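PDB 3MIZ: putative transcriptional regulator protein, LacI family from Rhizobium etli, which probably binds cis-regulatory DNA and represses transcription, as do other members of the LacI family of regulators. Local coordinates for residues R124-R129 against A200-N205; R132-I137 against F160-N165; L148-F153 against L167-G172. One frame throughout, in Å; residues are numbered along the deposited sequence.

Contact 1. Residues R124-R129 against A200-N205; sequences RYLLER and AIMSGN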
loop_
_atom_site.group_PDB
_atom_site.type_symbol
_atom_site.label_atom_id
_atom_site.label_comp_id
_atom_site.label_asym_id
_atom_site.label_seq_id
_atom_site.Cartn_x
_atom_site.Cartn_y
_atom_site.Cartn_z
ATOM N N ARG A 124 21.579 -14.428 -10.516
ATOM C CA ARG A 124 22.969 -14.330 -10.978
ATOM C C ARG A 124 23.776 -13.433 -10.032
ATOM O O ARG A 124 24.974 -13.656 -9.804
ATOM C CB ARG A 124 23.024 -13.746 -12.393
ATOM C CG ARG A 124 22.430 -14.636 -13.483
ATOM C CD ARG A 124 22.335 -13.867 -14.794
ATOM N NE ARG A 124 23.618 -13.290 -15.201
ATOM C CZ ARG A 124 24.528 -13.917 -15.942
ATOM N NH1 ARG A 124 24.309 -15.154 -16.371
ATOM N NH2 ARG A 124 25.658 -13.298 -16.267
ATOM N N TYR A 125 23.121 -12.405 -9.504
ATOM C CA TYR A 125 23.760 -11.478 -8.571
ATOM C C TYR A 125 24.337 -12.265 -7.391
ATOM O O TYR A 125 25.495 -12.083 -7.013
ATOM C CB TYR A 125 22.734 -10.448 -8.083
ATOM C CG TYR A 125 23.241 -9.527 -6.995
ATOM C CD1 TYR A 125 23.164 -9.894 -5.652
ATOM C CD2 TYR A 125 23.807 -8.293 -7.307
ATOM C CE1 TYR A 125 23.636 -9.054 -4.646
ATOM C CE2 TYR A 125 24.284 -7.443 -6.307
ATOM C CZ TYR A 125 24.195 -7.830 -4.981
ATOM O OH TYR A 125 24.665 -6.993 -3.993
ATOM N N LEU A 126 23.524 -13.148 -6.822
ATOM C CA LEU A 126 23.959 -13.965 -5.702
ATOM C C LEU A 126 25.058 -14.944 -6.119
ATOM O O LEU A 126 26.056 -15.091 -5.417
ATOM C CB LEU A 126 22.767 -14.718 -5.113
ATOM C CG LEU A 126 21.761 -13.803 -4.407
ATOM C CD1 LEU A 126 20.517 -14.578 -4.007
ATOM C CD2 LEU A 126 22.433 -13.177 -3.169
ATOM N N LEU A 127 24.878 -15.599 -7.266
ATOM C CA LEU A 127 25.863 -16.567 -7.770
ATOM C C LEU A 127 27.234 -15.937 -7.995
ATOM O O LEU A 127 28.269 -16.567 -7.746
ATOM C CB LEU A 127 25.373 -17.190 -9.083
ATOM C CG LEU A 127 24.064 -17.975 -8.988
ATOM C CD1 LEU A 127 23.623 -18.442 -10.378
ATOM C CD2 LEU A 127 24.261 -19.165 -8.056
ATOM N N GLU A 128 27.248 -14.699 -8.478
ATOM C CA GLU A 128 28.508 -14.013 -8.718
ATOM C C GLU A 128 29.091 -13.524 -7.394
ATOM O O GLU A 128 30.230 -13.054 -7.346
ATOM C CB GLU A 128 28.299 -12.834 -9.671
ATOM C CG GLU A 128 27.626 -13.228 -10.979
ATOM C CD GLU A 128 27.516 -12.076 -11.961
ATOM O OE1 GLU A 128 27.095 -10.973 -11.549
ATOM O OE2 GLU A 128 27.846 -12.276 -13.150
ATOM N N ARG A 129 28.307 -13.639 -6.325
ATOM C CA ARG A 129 28.752 -13.214 -4.999
ATOM C C ARG A 129 29.075 -14.397 -4.082
ATOM O O ARG A 129 28.929 -14.301 -2.860
ATOM C CB ARG A 129 27.698 -12.322 -4.327
ATOM C CG ARG A 129 27.327 -11.050 -5.091
ATOM C CD ARG A 129 28.524 -10.163 -5.337
ATOM N NE ARG A 129 28.154 -8.833 -5.827
ATOM C CZ ARG A 129 27.524 -8.591 -6.973
ATOM N NH1 ARG A 129 27.171 -9.588 -7.776
ATOM N NH2 ARG A 129 27.270 -7.341 -7.333
ATOM N N ALA A 200 22.168 -17.629 1.429
ATOM C CA ALA A 200 21.370 -16.565 0.841
ATOM C C ALA A 200 19.939 -17.063 0.682
ATOM O O ALA A 200 19.709 -18.249 0.424
ATOM C CB ALA A 200 21.941 -16.149 -0.527
ATOM N N ILE A 201 18.982 -16.164 0.871
ATOM C CA ILE A 201 17.573 -16.524 0.718
ATOM C C ILE A 201 16.912 -15.469 -0.146
ATOM O O ILE A 201 17.037 -14.264 0.102
ATOM C CB ILE A 201 16.815 -16.605 2.069
ATOM C CG1 ILE A 201 17.315 -17.805 2.880
ATOM C CG2 ILE A 201 15.297 -16.797 1.814
ATOM C CD1 ILE A 201 16.667 -17.944 4.250
HETATM N N MSE A 202 16.233 -15.930 -1.183
HETATM C CA MSE A 202 15.543 -15.028 -2.083
HETATM C C MSE A 202 14.095 -15.068 -1.675
HETATM O O MSE A 202 13.500 -16.143 -1.593
HETATM C CB MSE A 202 15.690 -15.487 -3.532
HETATM C CG MSE A 202 17.085 -15.330 -4.082
HETATM SE SE MSE A 202 17.135 -15.717 -5.967
HETATM C CE MSE A 202 16.317 -14.124 -6.645
ATOM N N SER A 203 13.542 -13.894 -1.398
ATOM C CA SER A 203 12.152 -13.780 -0.991
ATOM C C SER A 203 11.256 -13.601 -2.210
ATOM O O SER A 203 11.582 -12.830 -3.126
ATOM C CB SER A 203 11.991 -12.583 -0.046
ATOM O OG SER A 203 10.652 -12.460 0.397
ATOM N N GLY A 204 10.126 -14.306 -2.212
ATOM C CA GLY A 204 9.182 -14.208 -3.315
ATOM C C GLY A 204 9.003 -12.757 -3.699
ATOM O O GLY A 204 9.008 -12.421 -4.884
ATOM N N ASN A 205 8.826 -11.903 -2.696
ATOM C CA ASN A 205 8.705 -10.461 -2.910
ATOM C C ASN A 205 9.162 -9.704 -1.662
ATOM O O ASN A 205 9.459 -10.311 -0.625
ATOM C CB ASN A 205 7.277 -10.047 -3.309
ATOM C CG ASN A 205 6.262 -10.227 -2.193
ATOM O OD1 ASN A 205 6.609 -10.511 -1.050
ATOM N ND2 ASN A 205 4.986 -10.054 -2.534
#
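Leu126, near the end of helix 115-127, puts its two methyls on strand 200-203. Leu126 CD1 meets the selenomethionine at Met202, 3.5 Å from Met202 CG and 4.1 Å from Met202 SE. The other methyl, Leu126 CD2, lies 4.0 Å from Ala200 CB. With CG of Leu126 anti to the carbonyl carbon (chi1 -69°), the isobutyl fork is carried off the helix toward the strand: CD2 rests on Ala200 CB, while CD1 lies against Met202 and also reaches Ala200 CB. The Leu126 and Met202 side chains run past each other in opposite directions. The bend at chi3 of Met202 (75°) turns its CE methyl away from Leu126. This is a helix laid on the mixed sheet of one lobe of a periplasmic-binding-protein-like fold, the fold that forms the effector-binding part of LacI-family regulators, and all three residues are buried. Farther out, Val230 of the next strand touches both Leu126 and Met202, while Phe153 of helix 144-160 also packs on Met202. Backbone hydrogen bonds between Gly135 and both Ala200 and Met202 tie the strand to its neighbour, strand 134-138.

Contact 2. Residues R132-I137 against F160-N165; sequences RRIGYI and FGLTEN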
loop_
_atom_site.group_PDB
_atom_site.type_symbol
_atom_site.label_atom_id
_atom_site.label_comp_id
_atom_site.label_asym_id
_atom_site.label_seq_id
_atom_site.Cartn_x
_atom_site.Cartn_y
_atom_site.Cartn_z
ATOM N N ARG A 132 26.224 -20.546 -2.988
ATOM C CA ARG A 132 26.032 -21.821 -3.664
ATOM C C ARG A 132 24.881 -22.618 -3.061
ATOM O O ARG A 132 24.340 -23.521 -3.704
ATOM C CB ARG A 132 27.334 -22.624 -3.605
ATOM C CG ARG A 132 28.536 -21.887 -4.201
ATOM C CD ARG A 132 28.491 -21.871 -5.718
ATOM N NE ARG A 132 29.669 -21.247 -6.322
ATOM C CZ ARG A 132 29.778 -19.949 -6.591
ATOM N NH1 ARG A 132 28.777 -19.124 -6.309
ATOM N NH2 ARG A 132 30.885 -19.472 -7.160
ATOM N N ARG A 133 24.531 -22.295 -1.819
ATOM C CA ARG A 133 23.402 -22.924 -1.139
ATOM C C ARG A 133 22.400 -21.771 -1.033
ATOM O O ARG A 133 22.532 -20.910 -0.160
ATOM C CB ARG A 133 23.781 -23.390 0.267
ATOM C CG ARG A 133 24.807 -24.504 0.335
ATOM C CD ARG A 133 25.072 -24.857 1.794
ATOM N NE ARG A 133 25.959 -26.007 1.954
ATOM C CZ ARG A 133 26.358 -26.478 3.130
ATOM N NH1 ARG A 133 25.951 -25.896 4.251
ATOM N NH2 ARG A 133 27.163 -27.530 3.190
ATOM N N ILE A 134 21.415 -21.750 -1.927
ATOM C CA ILE A 134 20.432 -20.668 -1.953
ATOM C C ILE A 134 19.017 -21.112 -1.609
ATOM O O ILE A 134 18.571 -22.179 -2.029
ATOM C CB ILE A 134 20.375 -20.016 -3.355
ATOM C CG1 ILE A 134 21.788 -19.696 -3.849
ATOM C CG2 ILE A 134 19.507 -18.763 -3.311
ATOM C CD1 ILE A 134 22.490 -18.671 -3.023
ATOM N N GLY A 135 18.313 -20.277 -0.847
ATOM C CA GLY A 135 16.944 -20.585 -0.482
ATOM C C GLY A 135 16.004 -19.685 -1.260
ATOM O O GLY A 135 16.381 -18.592 -1.677
ATOM N N TYR A 136 14.778 -20.148 -1.476
ATOM C CA TYR A 136 13.786 -19.363 -2.195
ATOM C C TYR A 136 12.425 -19.649 -1.563
ATOM O O TYR A 136 11.971 -20.792 -1.546
ATOM C CB TYR A 136 13.761 -19.753 -3.681
ATOM C CG TYR A 136 12.886 -18.854 -4.527
ATOM C CD1 TYR A 136 13.412 -17.724 -5.162
ATOM C CD2 TYR A 136 11.514 -19.084 -4.627
ATOM C CE1 TYR A 136 12.585 -16.839 -5.870
ATOM C CE2 TYR A 136 10.679 -18.207 -5.327
ATOM C CZ TYR A 136 11.222 -17.086 -5.942
ATOM O OH TYR A 136 10.393 -16.201 -6.592
ATOM N N ILE A 137 11.791 -18.620 -1.012
ATOM C CA ILE A 137 10.479 -18.794 -0.410
ATOM C C ILE A 137 9.479 -18.188 -1.388
ATOM O O ILE A 137 9.477 -16.976 -1.655
ATOM C CB ILE A 137 10.412 -18.137 0.980
ATOM C CG1 ILE A 137 11.512 -18.727 1.874
ATOM C CG2 ILE A 137 9.073 -18.420 1.623
ATOM C CD1 ILE A 137 11.481 -18.226 3.306
ATOM N N PHE A 160 24.060 -22.264 -14.165
ATOM C CA PHE A 160 25.309 -21.929 -13.488
ATOM C C PHE A 160 26.025 -23.197 -13.043
ATOM O O PHE A 160 27.254 -23.263 -13.059
ATOM C CB PHE A 160 25.044 -21.053 -12.260
ATOM C CG PHE A 160 26.296 -20.645 -11.528
ATOM C CD1 PHE A 160 27.106 -19.630 -12.023
ATOM C CD2 PHE A 160 26.674 -21.291 -10.360
ATOM C CE1 PHE A 160 28.280 -19.263 -11.359
ATOM C CE2 PHE A 160 27.845 -20.934 -9.688
ATOM C CZ PHE A 160 28.648 -19.919 -10.188
ATOM N N GLY A 161 25.259 -24.203 -12.632
ATOM C CA GLY A 161 25.883 -25.441 -12.209
ATOM C C GLY A 161 25.316 -26.041 -10.943
ATOM O O GLY A 161 25.493 -27.231 -10.699
ATOM N N LEU A 162 24.641 -25.232 -10.132
ATOM C CA LEU A 162 24.064 -25.738 -8.893
ATOM C C LEU A 162 22.992 -26.772 -9.195
ATOM O O LEU A 162 22.372 -26.743 -10.258
ATOM C CB LEU A 162 23.452 -24.600 -8.072
ATOM C CG LEU A 162 24.379 -23.462 -7.636
ATOM C CD1 LEU A 162 23.605 -22.501 -6.749
ATOM C CD2 LEU A 162 25.585 -24.023 -6.888
ATOM N N THR A 163 22.775 -27.683 -8.255
ATOM C CA THR A 163 21.771 -28.720 -8.429
ATOM C C THR A 163 20.622 -28.473 -7.471
ATOM O O THR A 163 20.779 -27.773 -6.471
ATOM C CB THR A 163 22.341 -30.121 -8.134
ATOM O OG1 THR A 163 22.556 -30.260 -6.722
ATOM C CG2 THR A 163 23.661 -30.326 -8.868
ATOM N N GLU A 164 19.471 -29.059 -7.774
ATOM C CA GLU A 164 18.296 -28.902 -6.933
ATOM C C GLU A 164 18.668 -29.188 -5.479
ATOM O O GLU A 164 18.035 -28.682 -4.551
ATOM C CB GLU A 164 17.193 -29.860 -7.392
ATOM C CG GLU A 164 15.792 -29.452 -6.960
ATOM C CD GLU A 164 15.377 -28.111 -7.544
ATOM O OE1 GLU A 164 15.922 -27.074 -7.111
ATOM O OE2 GLU A 164 14.516 -28.097 -8.448
ATOM N N ASN A 165 19.715 -29.985 -5.294
ATOM C CA ASN A 165 20.178 -30.363 -3.961
ATOM C C ASN A 165 20.856 -29.216 -3.200
ATOM O O ASN A 165 21.000 -29.274 -1.976
ATOM C CB ASN A 165 21.137 -31.550 -4.073
ATOM C CG ASN A 165 21.375 -32.233 -2.745
ATOM O OD1 ASN A 165 22.058 -31.701 -1.871
ATOM N ND2 ASN A 165 20.799 -33.419 -2.582
#
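The connection from helix 144-160 to strand 167-174, the second half of a beta-alpha-beta crossover, folds back here over the residues leading into strand 134-138, the first strand of that unit. Phe160 and Arg132 meet on its outer side. The ring presents its edge, CZ and CE2, to one face of the guanidinium: Phe160 CZ stands 3.8 Å from Arg132 CZ and over the centre of the group. The two planes are 67° apart, so this is an edge set on a face and not a flat stack. The bend at chi2 of Arg132 (-75°) turns the chain to bring a guanidinium face up to the ring edge, and NH1 donates a hydrogen bond to Leu127 O, which helps fix that pose. Leu162 fills the inner side. Leu162 CD2 lies 3.8 Å from Arg132 CD, Leu162 CD1 rests 3.3 Å from Arg132 O, and the same CD1 reaches Ile134 CG1 at 4.4 Å. An alanine at Leu162 would take away both methyls and is likely to open a gap beside Arg132 CD and its carbonyl O and to leave Ile134 CG1 without this neighbour. Gly161, with phi 136°, takes the chain out of the helix between the two contacting residues; a CB at these backbone angles would press on the carbonyl O of Phe160. Leu127 of helix 115-127 touches both Phe160 and Leu162, Thr157 of helix 144-160 lies against Leu162, and Ile134 continues inward to Phe153 and to Ala200 of strand 200-203.

Contact 3. Residues L148-F153 against L167-G172; sequences LRLDAF and LSISLG
Phe153 and Leu150 project from one side of helix 144-160 onto Leu167 and Ile169 of strand 167-174. The Phe153 ring is the largest bump: its leading end, CE2 and CZ, enters the hollow between the two strand side chains. On one flank Phe153 CZ approaches Leu167 CD1 to 3.9 Å, obliquely to the ring, and Phe153 CE2 lies 4.0 Å from Leu167 CG. On the other, Ile169 CG1 comes to the ring edge near its plane, 4.1 Å from Phe153 CE2. With CG of Phe153 anti to the backbone N (chi1 177°), the ring extends out from the helix far enough to bridge to the strand. The Phe153 side chain lies alongside those of Leu167 and Ile169, pointing the opposite way. Ile169 is a second bump, wedged between Phe153 and Leu150: its CG1 and CD1 lie against the ring, while Ile169 CG2 meets Leu150 CD1 at 4.1 Å. Leu150 and Phe153, three residues apart on the helix, thus straddle one isoleucine. The short helix and strand axes run nearly antiparallel (167°) and come no closer than 11.8 Å, a separation spanned by these side chains. The pair belongs to the beta-alpha-beta unit 134-138, 144-160, 167-174, where Tyr136 of the first strand also meets the Phe153 ring. No hydrogen bond links the two segments; apolar side chains join helix to strand, so the join probably rests on shape and on burial of the helix side chains, with the strand side only partly buried.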
loop_
_atom_site.group_PDB
_atom_site.type_symbol
_atom_site.label_atom_id
_atom_site.label_comp_id
_atom_site.label_asym_id
_atom_site.label_seq_id
_atom_site.Cartn_x
_atom_site.Cartn_y
_atom_site.Cartn_z
ATOM N N LEU A 148 6.764 -17.378 -12.632
ATOM C CA LEU A 148 7.811 -16.992 -13.576
ATOM C C LEU A 148 9.120 -16.673 -12.856
ATOM O O LEU A 148 10.192 -16.970 -13.364
ATOM C CB LEU A 148 7.382 -15.778 -14.393
ATOM C CG LEU A 148 6.203 -16.015 -15.337
ATOM C CD1 LEU A 148 5.872 -14.720 -16.068
ATOM C CD2 LEU A 148 6.561 -17.115 -16.324
ATOM N N ARG A 149 9.036 -16.062 -11.681
ATOM C CA ARG A 149 10.243 -15.740 -10.927
ATOM C C ARG A 149 10.910 -17.032 -10.462
ATOM O O ARG A 149 12.139 -17.133 -10.422
ATOM C CB ARG A 149 9.895 -14.860 -9.722
ATOM C CG ARG A 149 9.265 -13.545 -10.131
ATOM C CD ARG A 149 8.756 -12.750 -8.943
ATOM N NE ARG A 149 7.963 -11.614 -9.399
ATOM C CZ ARG A 149 7.380 -10.735 -8.592
ATOM N NH1 ARG A 149 7.497 -10.853 -7.274
ATOM N NH2 ARG A 149 6.679 -9.737 -9.109
ATOM N N LEU A 150 10.090 -18.018 -10.120
ATOM C CA LEU A 150 10.591 -19.311 -9.669
ATOM C C LEU A 150 11.194 -20.064 -10.853
ATOM O O LEU A 150 12.222 -20.738 -10.717
ATOM C CB LEU A 150 9.461 -20.132 -9.042
ATOM C CG LEU A 150 9.824 -21.573 -8.651
ATOM C CD1 LEU A 150 10.934 -21.578 -7.590
ATOM C CD2 LEU A 150 8.585 -22.274 -8.136
ATOM N N ASP A 151 10.561 -19.949 -12.018
ATOM C CA ASP A 151 11.084 -20.612 -13.211
ATOM C C ASP A 151 12.497 -20.093 -13.472
ATOM O O ASP A 151 13.398 -20.853 -13.833
ATOM C CB ASP A 151 10.233 -20.307 -14.444
ATOM C CG ASP A 151 8.888 -21.019 -14.442
ATOM O OD1 ASP A 151 8.723 -22.042 -13.735
ATOM O OD2 ASP A 151 7.997 -20.551 -15.183
ATOM N N ALA A 152 12.675 -18.787 -13.297
ATOM C CA ALA A 152 13.967 -18.145 -13.533
ATOM C C ALA A 152 15.006 -18.626 -12.538
ATOM O O ALA A 152 16.138 -18.920 -12.908
ATOM C CB ALA A 152 13.832 -16.636 -13.444
ATOM N N PHE A 153 14.618 -18.695 -11.274
ATOM C CA PHE A 153 15.524 -19.142 -10.226
ATOM C C PHE A 153 16.008 -20.556 -10.531
ATOM O O PHE A 153 17.205 -20.845 -10.452
ATOM C CB PHE A 153 14.807 -19.114 -8.874
ATOM C CG PHE A 153 15.632 -19.634 -7.734
ATOM C CD1 PHE A 153 16.807 -18.992 -7.356
ATOM C CD2 PHE A 153 15.232 -20.766 -7.031
ATOM C CE1 PHE A 153 17.572 -19.472 -6.287
ATOM C CE2 PHE A 153 15.988 -21.250 -5.964
ATOM C CZ PHE A 153 17.159 -20.601 -5.592
ATOM N N LEU A 167 19.655 -26.189 -3.417
ATOM C CA LEU A 167 18.586 -25.234 -3.169
ATOM C C LEU A 167 17.624 -25.643 -2.057
ATOM O O LEU A 167 17.463 -26.824 -1.744
ATOM C CB LEU A 167 17.778 -24.993 -4.451
ATOM C CG LEU A 167 18.413 -24.482 -5.755
ATOM C CD1 LEU A 167 19.632 -23.613 -5.467
ATOM C CD2 LEU A 167 18.795 -25.653 -6.616
ATOM N N SER A 168 16.996 -24.638 -1.458
ATOM C CA SER A 168 16.000 -24.834 -0.414
ATOM C C SER A 168 14.794 -24.035 -0.890
ATOM O O SER A 168 14.741 -22.821 -0.705
ATOM C CB SER A 168 16.477 -24.280 0.932
ATOM O OG SER A 168 17.388 -25.154 1.576
ATOM N N ILE A 169 13.836 -24.717 -1.511
ATOM C CA ILE A 169 12.648 -24.052 -2.024
ATOM C C ILE A 169 11.437 -24.421 -1.183
ATOM O O ILE A 169 11.196 -25.591 -0.904
ATOM C CB ILE A 169 12.398 -24.435 -3.501
ATOM C CG1 ILE A 169 13.652 -24.126 -4.322
ATOM C CG2 ILE A 169 11.200 -23.652 -4.053
ATOM C CD1 ILE A 169 13.584 -24.544 -5.781
ATOM N N SER A 170 10.681 -23.414 -0.764
ATOM C CA SER A 170 9.502 -23.656 0.060
ATOM C C SER A 170 8.391 -22.670 -0.252
ATOM O O SER A 170 8.650 -21.547 -0.679
ATOM C CB SER A 170 9.858 -23.522 1.545
ATOM O OG SER A 170 10.988 -24.314 1.891
ATOM N N LEU A 171 7.148 -23.095 -0.046
ATOM C CA LEU A 171 6.015 -22.204 -0.245
ATOM C C LEU A 171 5.959 -21.343 1.005
ATOM O O LEU A 171 6.326 -21.796 2.093
ATOM C CB LEU A 171 4.703 -22.988 -0.354
ATOM C CG LEU A 171 4.435 -23.760 -1.642
ATOM C CD1 LEU A 171 3.170 -24.602 -1.476
ATOM C CD2 LEU A 171 4.288 -22.783 -2.793
ATOM N N GLY A 172 5.508 -20.103 0.857
ATOM C CA GLY A 172 5.399 -19.227 2.006
ATOM C C GLY A 172 3.945 -18.870 2.257
ATOM O O GLY A 172 3.591 -18.359 3.314
#

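How the contacts relate
All three contacts gather round one mixed beta-sheet. Contact 1 is wholly buried, contact 3 partly, and contact 2 lies farthest from the centre of the chain and joins buried residues to exposed ones. Contacts 1 and 3 set different helices, 115-127 and 144-160, on strands flanking 134-138, and both are purely apolar across their segments; contact 2 adds a guanidinium against an aromatic edge. Helix 144-160 serves two of them, contact 3 along its length and contact 2 through Phe160 at its end. Strand 134-138 of contact 2 pairs with the strand of contact 3, Tyr136 N to Ser168 O at 2.8 Å. The two helices meet side by side over one face of the sheet.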